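Local coordinates for citrate lyase subunit beta-like protein (Mycobacterium tuberculosis H37Rv, PDB 6AS5), which is a magnesium-binding lyase of the HpcH/HpaI aldolase family that may play a role in fatty acid biosynthesis, at residues V71-G76 and T94-P99; V39-E44 and E67-R72. All blocks are in the same frame, centred on the assembly; numbering follows the deposited sequence. Where two conformers were deposited one is given.

How the contacts relate
Two successive beta-alpha-beta units of a TIM barrel illustrate how one strand can serve two neighbours. Contact 1 joins strand 69-72 to 95-98, contact 2 joins it to 38-42, and both are buried parallel pairings with centres about 8 Å apart that share Val71 and Arg72. Their chemistry diverges at the C-terminal ends of the strands, where acetoacetic acid and coenzyme A bind. In contact 1 the neighbouring strand gives Arg72 an apolar flank, and the loop beyond packs on a proline; in contact 2 the partner strand and its loop supply two carboxylates. Glu44 of contact 2 also packs against Asn74 and Pro99 of contact 1.

Contact 1: V71-G76 and T94-P99; sequences VRINAG and TTVMLP. With AAE (acetoacetic acid), chain F; COA (coenzyme A), chain E.
In the beta-alpha-beta unit formed by strand 69-72, helix 79-88 and strand 95-98 of the TIM barrel, Arg72 and Met97 form a parallel bridge pair, their side chains on the same face of the sheet. Three backbone bonds hold the strands: Val71 N to Thr95 O, Met97 N to Val71 O, and Ile73 N to Met97 O, the last at 3.0 Å. With its CG anti to the backbone N (chi1 -174°), Arg72 runs over Met97, whose chain crosses it at a slant; Arg72 CD lies 3.7 Å from Met97 SD. A bend at chi3 (83°) then carries the guanidinium to the ligands. NH1 gives a weak hydrogen bond, 2.7 Å long, to acetoacetic acid O8, and that oxygen sits at the edge of the guanidinium in its plane, while coenzyme A C2P lies over one face, 3.6 Å from NH2. Asp42, on the next strand, binds NE. On the face carrying Val71 and Val96, Ile73 from the loop brings CG2 to 4.0 Å from Val96 CG1, and Leu88 of helix 79-88 touches both. Farther along the chain the Pro99 ring packs against the extended chain at 73-75, its CD 3.0 Å from Ile73 O and its CG 3.5 Å from Ala75 N. The chemistry is thus divided along one side chain: the methylene groups of Arg72 pack on a thioether, and its charged end reaches the carbonyl of a ligand in the substrate site.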
loop_
_atom_site.group_PDB
_atom_site.type_symbol
_atom_site.label_atom_id
_atom_site.label_comp_id
_atom_site.label_asym_id
_atom_site.label_seq_id
_atom_site.Cartn_x
_atom_site.Cartn_y
_atom_site.Cartn_z
ATOM N N VAL A 71 20.098 -21.249 -5.827
ATOM C CA VAL A 71 19.553 -21.762 -7.079
ATOM C C VAL A 71 18.070 -21.453 -7.180
ATOM O O VAL A 71 17.278 -21.948 -6.380
ATOM C CB VAL A 71 19.721 -23.295 -7.212
ATOM C CG1 VAL A 71 19.096 -23.778 -8.514
ATOM C CG2 VAL A 71 21.195 -23.698 -7.142
ATOM N N ARG A 72 17.683 -20.645 -8.157
ATOM C CA ARG A 72 16.260 -20.424 -8.403
ATOM C C ARG A 72 15.663 -21.615 -9.141
ATOM O O ARG A 72 15.997 -21.873 -10.303
ATOM C CB ARG A 72 15.990 -19.136 -9.192
ATOM C CG ARG A 72 14.484 -18.840 -9.326
ATOM C CD ARG A 72 14.194 -17.427 -9.822
ATOM N NE ARG A 72 14.286 -17.367 -11.271
ATOM C CZ ARG A 72 13.755 -16.417 -12.035
ATOM N NH1 ARG A 72 13.070 -15.405 -11.503
ATOM N NH2 ARG A 72 13.909 -16.492 -13.351
ATOM N N ILE A 73 14.799 -22.357 -8.456
ATOM C CA ILE A 73 14.148 -23.497 -9.070
ATOM C C ILE A 73 12.856 -23.030 -9.728
ATOM O O ILE A 73 12.597 -21.835 -9.806
ATOM C CB ILE A 73 13.859 -24.618 -8.043
ATOM C CG1 ILE A 73 12.871 -24.151 -6.971
ATOM C CG2 ILE A 73 15.148 -25.097 -7.389
ATOM C CD1 ILE A 73 12.680 -25.180 -5.854
ATOM N N ASN A 74 12.063 -23.968 -10.222
ATOM C CA ASN A 74 10.760 -23.649 -10.794
ATOM C C ASN A 74 9.638 -23.639 -9.739
ATOM O O ASN A 74 9.836 -24.064 -8.603
ATOM C CB ASN A 74 10.439 -24.591 -11.967
ATOM C CG ASN A 74 11.295 -24.299 -13.205
ATOM O OD1 ASN A 74 11.026 -23.355 -13.958
ATOM N ND2 ASN A 74 12.335 -25.104 -13.411
ATOM N N ALA A 75 8.466 -23.138 -10.115
ATOM C CA ALA A 75 7.387 -22.917 -9.154
ATOM C C ALA A 75 6.754 -24.233 -8.684
ATOM O O ALA A 75 6.860 -25.250 -9.360
ATOM C CB ALA A 75 6.334 -22.006 -9.753
ATOM N N GLY A 76 6.104 -24.200 -7.527
ATOM C CA GLY A 76 5.471 -25.383 -6.969
ATOM C C GLY A 76 4.381 -25.975 -7.857
ATOM O O GLY A 76 3.639 -25.250 -8.521
ATOM N N THR A 94 22.114 -25.571 -0.706
ATOM C CA THR A 94 21.165 -25.711 0.401
ATOM C C THR A 94 20.097 -24.616 0.434
ATOM O O THR A 94 19.112 -24.721 1.172
ATOM C CB THR A 94 21.882 -25.712 1.752
ATOM O OG1 THR A 94 22.349 -24.387 2.041
ATOM C CG2 THR A 94 23.051 -26.660 1.730
ATOM N N THR A 95 20.310 -23.567 -0.356
ATOM C CA THR A 95 19.380 -22.456 -0.456
ATOM C C THR A 95 18.835 -22.355 -1.875
ATOM O O THR A 95 19.588 -22.300 -2.848
ATOM C CB THR A 95 20.061 -21.118 -0.094
ATOM O OG1 THR A 95 20.729 -21.259 1.165
ATOM C CG2 THR A 95 19.022 -19.993 -0.002
ATOM N N VAL A 96 17.517 -22.341 -1.994
ATOM C CA VAL A 96 16.889 -22.211 -3.292
ATOM C C VAL A 96 16.011 -20.974 -3.300
ATOM O O VAL A 96 15.603 -20.495 -2.247
ATOM C CB VAL A 96 16.021 -23.429 -3.621
ATOM C CG1 VAL A 96 16.896 -24.667 -3.819
ATOM C CG2 VAL A 96 14.994 -23.634 -2.526
ATOM N N MET A 97 15.735 -20.452 -4.489
ATOM C CA MET A 97 14.757 -19.387 -4.638
ATOM C C MET A 97 13.515 -19.959 -5.281
ATOM O O MET A 97 13.614 -20.723 -6.240
ATOM C CB MET A 97 15.305 -18.260 -5.511
ATOM C CG MET A 97 14.297 -17.135 -5.771
ATOM S SD MET A 97 15.033 -15.748 -6.671
ATOM C CE MET A 97 16.079 -15.011 -5.415
ATOM N N LEU A 98 12.346 -19.592 -4.756
ATOM C CA LEU A 98 11.082 -20.125 -5.260
ATOM C C LEU A 98 10.311 -19.063 -6.041
ATOM O O LEU A 98 9.844 -18.055 -5.486
ATOM C CB LEU A 98 10.227 -20.700 -4.125
ATOM C CG LEU A 98 8.787 -21.109 -4.476
ATOM C CD1 LEU A 98 8.790 -22.215 -5.501
ATOM C CD2 LEU A 98 8.026 -21.557 -3.237
ATOM N N PRO A 99 10.172 -19.284 -7.347
ATOM C CA PRO A 99 9.476 -18.270 -8.139
ATOM C C PRO A 99 7.963 -18.368 -7.925
ATOM O O PRO A 99 7.456 -19.461 -7.635
ATOM C CB PRO A 99 9.862 -18.637 -9.571
ATOM C CG PRO A 99 10.062 -20.125 -9.528
ATOM C CD PRO A 99 10.563 -20.463 -8.144
HETATM O O1 AAE F . 9.713 -9.436 -12.242
HETATM C C2 AAE F . 10.053 -10.619 -12.530
HETATM O O3 AAE F . 9.165 -11.489 -12.729
HETATM C C4 AAE F . 11.506 -10.963 -12.654
HETATM C C5 AAE F . 12.134 -11.951 -11.722
HETATM O O8 AAE F . 11.690 -13.078 -11.615
HETATM C C9 AAE F . 13.329 -11.560 -10.922
HETATM N N1A COA E . 26.249 -13.648 -15.556
HETATM C C2A COA E . 27.567 -13.743 -15.802
HETATM N N3A COA E . 28.169 -12.999 -16.744
HETATM C C4A COA E . 27.449 -12.132 -17.487
HETATM C C5A COA E . 26.079 -11.998 -17.269
HETATM C C6A COA E . 25.490 -12.787 -16.269
HETATM N N6A COA E . 24.016 -12.653 -16.016
HETATM N N7A COA E . 25.609 -11.069 -18.129
HETATM C C8A COA E . 26.650 -10.639 -18.868
HETATM N N9A COA E . 27.763 -11.283 -18.483
HETATM C C1B COA E . 29.092 -11.090 -19.010
HETATM C C2B COA E . 29.344 -11.723 -20.297
HETATM O O2B COA E . 29.860 -12.988 -20.091
HETATM C C3B COA E . 30.381 -10.903 -20.850
HETATM O O3B COA E . 31.560 -11.276 -20.230
HETATM P P3B COA E . 32.885 -11.259 -21.038
HETATM O O7A COA E . 32.840 -10.122 -22.039
HETATM O O8A COA E . 33.030 -12.584 -21.737
HETATM O O9A COA E . 34.053 -11.027 -20.096
HETATM C C4B COA E . 30.029 -9.555 -20.426
HETATM O O4B COA E . 29.291 -9.729 -19.196
HETATM C C5B COA E . 29.221 -8.869 -21.421
HETATM O O5B COA E . 28.000 -9.393 -21.757
HETATM P P1A COA E . 26.960 -8.579 -22.568
HETATM O O1A COA E . 27.342 -8.619 -24.009
HETATM O O2A COA E . 26.905 -7.162 -22.073
HETATM O O3A COA E . 25.550 -9.199 -22.387
HETATM P P2A COA E . 25.116 -10.495 -23.162
HETATM O O4A COA E . 24.416 -10.133 -24.446
HETATM O O5A COA E . 26.308 -11.370 -23.382
HETATM O O6A COA E . 24.079 -11.243 -22.287
HETATM C CBP COA E . 22.066 -11.390 -20.953
HETATM C CCP COA E . 23.022 -10.522 -21.765
HETATM C CDP COA E . 21.746 -12.663 -21.740
HETATM C CEP COA E . 20.800 -10.649 -20.581
HETATM C CAP COA E . 22.832 -11.719 -19.655
HETATM O OAP COA E . 23.132 -10.497 -19.081
HETATM C C9P COA E . 22.001 -12.505 -18.667
HETATM O O9P COA E . 21.863 -13.723 -18.781
HETATM N N8P COA E . 21.363 -11.755 -17.627
HETATM C C7P COA E . 20.520 -12.398 -16.613
HETATM C C6P COA E . 19.389 -13.236 -17.129
HETATM C C5P COA E . 18.638 -13.991 -16.062
HETATM O O5P COA E . 19.220 -14.786 -15.317
HETATM N N4P COA E . 17.230 -13.772 -15.925
HETATM C C3P COA E . 16.567 -14.507 -14.894
HETATM C C2P COA E . 16.000 -13.649 -13.785
HETATM S S1P COA E . 15.520 -11.992 -14.263
HETATM O O HOH W 1 5.474 -21.453 -6.580
#

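Contact 2: V39-E44 and E67-R72; sequences VILDLE and ERTVVR. With COA (coenzyme A), chain E; AAE (acetoacetic acid), chain F.
Asp42 and Arg72 lie alongside each other on adjacent strands, pointing the same way, and Arg72 grips the carboxylate side-on with two nitrogens. The bond from NE to Asp42 OD1 is 2.8 Å and nearly straight (167°), and that from NH2 to Asp42 OD2 is 3.0 Å. The two planes are turned 66° apart: OD1 lies in the guanidinium plane, whereas NE approaches from above the carboxylate plane. From the opposite face of that carboxylate the backbone N of Glu44 reaches the same OD1 at 2.7 Å, which closes an Asx turn and is consistent with holding the carboxylate in place. Glu44, bent at chi2 (-131°), brings OE1 over the centre of the guanidinium, 3.3 Å from Arg72 NH2, a weak ion pair; no N-H points at it, and the attraction is one of charge alone. Its other oxygen, OE2, pairs with Lys100. The guanidinium is thus held at its edge by one carboxylate and faced by another. Away from this polar end, Leu43, from the loop, crosses Val71, with CD1 3.9 Å from Val71 CG1, and Leu41 CG rests on Thr69 CG2 at 3.8 Å. Backbone hydrogen bonds of the parallel pairing run from Val39 N to Arg68 O through to Leu43 N to Arg72 O. The arrangement is that of a TIM barrel, in which neighbouring parallel strands bring their C-terminal ends together to build the substrate site.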
loop_
_atom_site.group_PDB
_atom_site.type_symbol
_atom_site.label_atom_id
_atom_site.label_comp_id
_atom_site.label_asym_id
_atom_site.label_seq_id
_atom_site.Cartn_x
_atom_site.Cartn_y
_atom_site.Cartn_z
ATOM N N VAL A 39 25.639 -15.447 -6.116
ATOM C CA VAL A 39 25.148 -15.732 -7.454
ATOM C C VAL A 39 23.871 -16.542 -7.343
ATOM O O VAL A 39 23.789 -17.472 -6.530
ATOM C CB VAL A 39 26.170 -16.546 -8.254
ATOM C CG1 VAL A 39 25.549 -17.072 -9.535
ATOM C CG2 VAL A 39 27.405 -15.701 -8.551
ATOM N N ILE A 40 22.866 -16.173 -8.132
ATOM C CA ILE A 40 21.672 -16.990 -8.254
ATOM C C ILE A 40 21.720 -17.714 -9.584
ATOM O O ILE A 40 21.532 -17.090 -10.640
ATOM C CB ILE A 40 20.386 -16.155 -8.233
ATOM C CG1 ILE A 40 20.428 -15.141 -7.085
ATOM C CG2 ILE A 40 19.179 -17.092 -8.166
ATOM C CD1 ILE A 40 19.378 -14.041 -7.164
ATOM N N LEU A 41 22.009 -19.014 -9.530
ATOM C CA LEU A 41 21.908 -19.889 -10.692
ATOM C C LEU A 41 20.439 -20.157 -11.000
ATOM O O LEU A 41 19.696 -20.651 -10.153
ATOM C CB LEU A 41 22.663 -21.201 -10.451
ATOM C CG LEU A 41 24.163 -20.982 -10.279
ATOM C CD1 LEU A 41 24.884 -22.298 -10.138
ATOM C CD2 LEU A 41 24.727 -20.174 -11.472
ATOM N N ASP A 42 20.022 -19.834 -12.220
ATOM C CA ASP A 42 18.600 -19.866 -12.551
ATOM C C ASP A 42 18.189 -21.053 -13.415
ATOM O O ASP A 42 18.734 -21.252 -14.496
ATOM C CB ASP A 42 18.186 -18.571 -13.249
ATOM C CG ASP A 42 16.696 -18.515 -13.514
ATOM O OD1 ASP A 42 15.929 -19.141 -12.739
ATOM O OD2 ASP A 42 16.292 -17.855 -14.499
ATOM N N LEU A 43 17.224 -21.830 -12.932
ATOM C CA LEU A 43 16.602 -22.876 -13.735
ATOM C C LEU A 43 15.239 -22.446 -14.285
ATOM O O LEU A 43 14.647 -23.156 -15.108
ATOM C CB LEU A 43 16.449 -24.174 -12.928
ATOM C CG LEU A 43 17.733 -24.859 -12.447
ATOM C CD1 LEU A 43 17.410 -25.837 -11.334
ATOM C CD2 LEU A 43 18.456 -25.572 -13.587
ATOM N N GLU A 44 14.745 -21.289 -13.840
ATOM C CA GLU A 44 13.422 -20.828 -14.251
ATOM C C GLU A 44 13.385 -19.995 -15.541
ATOM O O GLU A 44 13.866 -20.433 -16.575
ATOM C CB GLU A 44 12.697 -20.096 -13.117
ATOM C CG GLU A 44 11.193 -20.368 -13.128
ATOM C CD GLU A 44 10.369 -19.103 -13.021
ATOM O OE1 GLU A 44 10.953 -18.007 -13.148
ATOM O OE2 GLU A 44 9.139 -19.208 -12.801
ATOM N N GLU A 67 27.996 -21.727 -0.376
ATOM C CA GLU A 67 27.766 -20.739 0.671
ATOM C C GLU A 67 27.584 -19.333 0.088
ATOM O O GLU A 67 27.286 -18.373 0.819
ATOM C CB GLU A 67 28.923 -20.741 1.668
ATOM C CG GLU A 67 29.417 -22.131 2.052
ATOM C CD GLU A 67 28.354 -22.981 2.729
ATOM O OE1 GLU A 67 27.217 -23.054 2.215
ATOM O OE2 GLU A 67 28.661 -23.584 3.781
ATOM N N ARG A 68 27.774 -19.206 -1.222
ATOM C CA ARG A 68 27.593 -17.916 -1.885
ATOM C C ARG A 68 26.779 -18.096 -3.158
ATOM O O ARG A 68 26.806 -17.258 -4.070
ATOM C CB ARG A 68 28.943 -17.265 -2.199
ATOM C CG ARG A 68 29.752 -16.844 -0.966
ATOM C CD ARG A 68 29.136 -15.634 -0.253
ATOM N NE ARG A 68 29.966 -15.158 0.854
ATOM C CZ ARG A 68 29.575 -15.109 2.129
ATOM N NH1 ARG A 68 28.352 -15.501 2.475
ATOM N NH2 ARG A 68 30.408 -14.660 3.061
ATOM N N THR A 69 26.054 -19.201 -3.214
ATOM C CA THR A 69 25.241 -19.497 -4.374
ATOM C C THR A 69 23.846 -19.956 -3.965
ATOM O O THR A 69 23.682 -20.797 -3.078
ATOM C CB THR A 69 25.890 -20.573 -5.256
ATOM O OG1 THR A 69 27.256 -20.217 -5.524
ATOM C CG2 THR A 69 25.124 -20.722 -6.567
ATOM N N VAL A 70 22.856 -19.373 -4.624
ATOM C CA VAL A 70 21.456 -19.753 -4.476
ATOM C C VAL A 70 20.976 -20.251 -5.820
ATOM O O VAL A 70 21.405 -19.733 -6.839
ATOM C CB VAL A 70 20.612 -18.533 -4.098
ATOM C CG1 VAL A 70 19.102 -18.874 -4.123
ATOM C CG2 VAL A 70 21.048 -18.019 -2.738
ATOM N N VAL A 71 20.098 -21.249 -5.827
ATOM C CA VAL A 71 19.553 -21.762 -7.079
ATOM C C VAL A 71 18.070 -21.453 -7.180
ATOM O O VAL A 71 17.278 -21.948 -6.380
ATOM C CB VAL A 71 19.721 -23.295 -7.212
ATOM C CG1 VAL A 71 19.096 -23.778 -8.514
ATOM C CG2 VAL A 71 21.195 -23.698 -7.142
ATOM N N ARG A 72 17.683 -20.645 -8.157
ATOM C CA ARG A 72 16.260 -20.424 -8.403
ATOM C C ARG A 72 15.663 -21.615 -9.141
ATOM O O ARG A 72 15.997 -21.873 -10.303
ATOM C CB ARG A 72 15.990 -19.136 -9.192
ATOM C CG ARG A 72 14.484 -18.840 -9.326
ATOM C CD ARG A 72 14.194 -17.427 -9.822
ATOM N NE ARG A 72 14.286 -17.367 -11.271
ATOM C CZ ARG A 72 13.755 -16.417 -12.035
ATOM N NH1 ARG A 72 13.070 -15.405 -11.503
ATOM N NH2 ARG A 72 13.909 -16.492 -13.351
HETATM N N1A COA E . 26.249 -13.648 -15.556
HETATM C C2A COA E . 27.567 -13.743 -15.802
HETATM N N3A COA E . 28.169 -12.999 -16.744
HETATM C C4A COA E . 27.449 -12.132 -17.487
HETATM C C5A COA E . 26.079 -11.998 -17.269
HETATM C C6A COA E . 25.490 -12.787 -16.269
HETATM N N6A COA E . 24.016 -12.653 -16.016
HETATM N N7A COA E . 25.609 -11.069 -18.129
HETATM C C8A COA E . 26.650 -10.639 -18.868
HETATM N N9A COA E . 27.763 -11.283 -18.483
HETATM C C1B COA E . 29.092 -11.090 -19.010
HETATM C C2B COA E . 29.344 -11.723 -20.297
HETATM O O2B COA E . 29.860 -12.988 -20.091
HETATM C C3B COA E . 30.381 -10.903 -20.850
HETATM O O3B COA E . 31.560 -11.276 -20.230
HETATM P P3B COA E . 32.885 -11.259 -21.038
HETATM O O7A COA E . 32.840 -10.122 -22.039
HETATM O O8A COA E . 33.030 -12.584 -21.737
HETATM O O9A COA E . 34.053 -11.027 -20.096
HETATM C C4B COA E . 30.029 -9.555 -20.426
HETATM O O4B COA E . 29.291 -9.729 -19.196
HETATM C C5B COA E . 29.221 -8.869 -21.421
HETATM O O5B COA E . 28.000 -9.393 -21.757
HETATM P P1A COA E . 26.960 -8.579 -22.568
HETATM O O1A COA E . 27.342 -8.619 -24.009
HETATM O O2A COA E . 26.905 -7.162 -22.073
HETATM O O3A COA E . 25.550 -9.199 -22.387
HETATM P P2A COA E . 25.116 -10.495 -23.162
HETATM O O4A COA E . 24.416 -10.133 -24.446
HETATM O O5A COA E . 26.308 -11.370 -23.382
HETATM O O6A COA E . 24.079 -11.243 -22.287
HETATM C CBP COA E . 22.066 -11.390 -20.953
HETATM C CCP COA E . 23.022 -10.522 -21.765
HETATM C CDP COA E . 21.746 -12.663 -21.740
HETATM C CEP COA E . 20.800 -10.649 -20.581
HETATM C CAP COA E . 22.832 -11.719 -19.655
HETATM O OAP COA E . 23.132 -10.497 -19.081
HETATM C C9P COA E . 22.001 -12.505 -18.667
HETATM O O9P COA E . 21.863 -13.723 -18.781
HETATM N N8P COA E . 21.363 -11.755 -17.627
HETATM C C7P COA E . 20.520 -12.398 -16.613
HETATM C C6P COA E . 19.389 -13.236 -17.129
HETATM C C5P COA E . 18.638 -13.991 -16.062
HETATM O O5P COA E . 19.220 -14.786 -15.317
HETATM N N4P COA E . 17.230 -13.772 -15.925
HETATM C C3P COA E . 16.567 -14.507 -14.894
HETATM C C2P COA E . 16.000 -13.649 -13.785
HETATM S S1P COA E . 15.520 -11.992 -14.263
HETATM O O1 AAE F . 9.713 -9.436 -12.242
HETATM C C2 AAE F . 10.053 -10.619 -12.530
HETATM O O3 AAE F . 9.165 -11.489 -12.729
HETATM C C4 AAE F . 11.506 -10.963 -12.654
HETATM C C5 AAE F . 12.134 -11.951 -11.722
HETATM O O8 AAE F . 11.690 -13.078 -11.615
HETATM C C9 AAE F . 13.329 -11.560 -10.922
#